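Local structure of hydrogen peroxide-inducible genes activator (Corynebacterium glutamicum, 6G1D) at residues B[10-15]-B[78-83]. The protein senses hydrogen peroxide as a LysR-type transcription factor and probably switches the expression of peroxide-inducible genes in response. The protein carries 1 engineered substitution. Sequence-based numbering, arbitrary orientation. Where two conformers were deposited one is given.
Sequences PTLAQL and KSTLDA
Leu81 meets both Leu12 and Leu15, and Thr80 meets the same two leucines beside it. Side chains meet only through carbon atoms, and no hydrogen bond crosses the contact. Leu81 CD2 lies 3.9 Å from Leu12 CD2, and the two side chains run past each other in opposite directions. The same methyl is 4.1 Å from Leu15 CB. The other branch, Leu81 CD1, rests against the backbone, 3.9 Å from Leu15 O. Thr80 presents its methyl: CG2 is 3.8 Å from Leu12 CD2 and 3.9 Å from Leu15 CD1. Chi1 of -49° sets OG1 beside the backbone N, bonded to Phe76 O, and leaves CG2 anti to that N. All four side chains are buried. At the start of the first helix, Thr11 and Gln14 form a capping box. Gln14 N gives a 3.0 Å bond to Thr11 OG1, and Thr11 N gives one of 3.1 Å to Gln14 OE1. The contact joins the first helix of the winged helix-turn-helix DNA-binding domain, 12-24, to the long linker helix 68-95. Helix 38-52 packs on Pro10 and Gln14. Phe87 of the second subunit packs on Pro10 and Leu15, and its Ala84 on Thr80, making the contact part of the dimer interface.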
loop_
_atom_site.group_PDB
_atom_site.type_symbol
_atom_site.label_atom_id
_atom_site.label_comp_id
_atom_site.label_asym_id
_atom_site.label_seq_id
_atom_site.Cartn_x
_atom_site.Cartn_y
_atom_site.Cartn_z
ATOM N N PRO B 10 7.470 -39.213 15.145
ATOM C CA PRO B 10 7.014 -39.248 13.749
ATOM C C PRO B 10 8.172 -39.132 12.764
ATOM O O PRO B 10 9.214 -38.547 13.078
ATOM C CB PRO B 10 6.068 -38.037 13.614
ATOM C CG PRO B 10 6.197 -37.275 14.844
ATOM C CD PRO B 10 6.824 -38.148 15.911
ATOM N N THR B 11 8.001 -39.755 11.608
ATOM C CA THR B 11 8.963 -39.614 10.529
ATOM C C THR B 11 8.503 -38.513 9.594
ATOM O O THR B 11 7.318 -38.172 9.543
ATOM C CB THR B 11 9.077 -40.918 9.716
ATOM O OG1 THR B 11 7.790 -41.216 9.179
ATOM C CG2 THR B 11 9.528 -42.064 10.598
ATOM N N LEU B 12 9.431 -37.978 8.828
ATOM C CA LEU B 12 9.059 -37.053 7.767
ATOM C C LEU B 12 8.072 -37.701 6.779
ATOM O O LEU B 12 7.091 -37.060 6.380
ATOM C CB LEU B 12 10.292 -36.517 7.056
ATOM C CG LEU B 12 11.094 -35.549 7.930
ATOM C CD1 LEU B 12 12.510 -35.415 7.380
ATOM C CD2 LEU B 12 10.377 -34.189 8.149
ATOM N N ALA B 13 8.265 -38.973 6.456
ATOM C CA ALA B 13 7.355 -39.671 5.527
ATOM C C ALA B 13 5.935 -39.678 6.057
ATOM O O ALA B 13 4.984 -39.492 5.320
ATOM C CB ALA B 13 7.827 -41.097 5.221
ATOM N N GLN B 14 5.776 -39.889 7.355
ATOM C CA GLN B 14 4.445 -39.874 7.938
ATOM C C GLN B 14 3.829 -38.506 7.892
ATOM O O GLN B 14 2.645 -38.366 7.615
ATOM C CB GLN B 14 4.507 -40.390 9.389
ATOM C CG GLN B 14 4.697 -41.916 9.452
ATOM C CD GLN B 14 5.211 -42.406 10.789
ATOM O OE1 GLN B 14 5.528 -41.631 11.710
ATOM N NE2 GLN B 14 5.246 -43.722 10.912
ATOM N N LEU B 15 4.627 -37.479 8.169
ATOM C CA LEU B 15 4.147 -36.111 8.094
ATOM C C LEU B 15 3.755 -35.739 6.678
ATOM O O LEU B 15 2.733 -35.056 6.501
ATOM C CB LEU B 15 5.169 -35.135 8.668
ATOM C CG LEU B 15 5.411 -35.263 10.199
ATOM C CD1 LEU B 15 6.447 -34.227 10.623
ATOM C CD2 LEU B 15 4.140 -35.079 10.978
ATOM N N LYS B 78 3.587 -28.922 8.558
ATOM C CA LYS B 78 4.154 -28.120 7.450
ATOM C C LYS B 78 5.466 -27.455 7.798
ATOM O O LYS B 78 6.374 -27.482 6.989
ATOM C CB LYS B 78 3.159 -27.079 6.943
ATOM C CG LYS B 78 2.157 -27.760 6.030
ATOM C CD LYS B 78 0.655 -27.542 6.158
ATOM C CE LYS B 78 -0.034 -26.616 5.140
ATOM N NZ LYS B 78 0.223 -25.208 5.521
ATOM N N SER B 79 5.592 -26.854 8.978
ATOM C CA SER B 79 6.873 -26.231 9.382
ATOM C C SER B 79 8.007 -27.244 9.387
ATOM O O SER B 79 9.125 -26.911 9.010
ATOM C CB SER B 79 6.807 -25.593 10.765
ATOM O OG SER B 79 5.679 -24.769 10.875
ATOM N N THR B 80 7.719 -28.468 9.820
ATOM C CA THR B 80 8.744 -29.501 9.880
ATOM C C THR B 80 9.237 -29.869 8.477
ATOM O O THR B 80 10.445 -29.941 8.226
ATOM C CB THR B 80 8.239 -30.752 10.640
ATOM O OG1 THR B 80 7.642 -30.356 11.895
ATOM C CG2 THR B 80 9.396 -31.716 10.889
ATOM N N LEU B 81 8.275 -30.075 7.576
ATOM C CA LEU B 81 8.563 -30.432 6.182
ATOM C C LEU B 81 9.319 -29.289 5.482
ATOM O O LEU B 81 10.257 -29.554 4.731
ATOM C CB LEU B 81 7.296 -30.764 5.425
ATOM C CG LEU B 81 6.545 -31.985 5.957
ATOM C CD1 LEU B 81 5.195 -32.249 5.272
ATOM C CD2 LEU B 81 7.411 -33.227 5.845
ATOM N N ASP B 82 8.936 -28.038 5.787
ATOM C CA ASP B 82 9.614 -26.866 5.225
ATOM C C ASP B 82 11.037 -26.750 5.753
ATOM O O ASP B 82 11.957 -26.463 4.993
ATOM C CB ASP B 82 8.848 -25.555 5.526
ATOM C CG ASP B 82 7.458 -25.483 4.859
ATOM O OD1 ASP B 82 7.135 -26.295 3.965
ATOM O OD2 ASP B 82 6.669 -24.600 5.264
ATOM N N ALA B 83 11.231 -26.973 7.050
ATOM C CA ALA B 83 12.598 -26.994 7.589
ATOM C C ALA B 83 13.449 -28.111 6.945
ATOM O O ALA B 83 14.626 -27.890 6.643
ATOM C CB ALA B 83 12.585 -27.135 9.104
#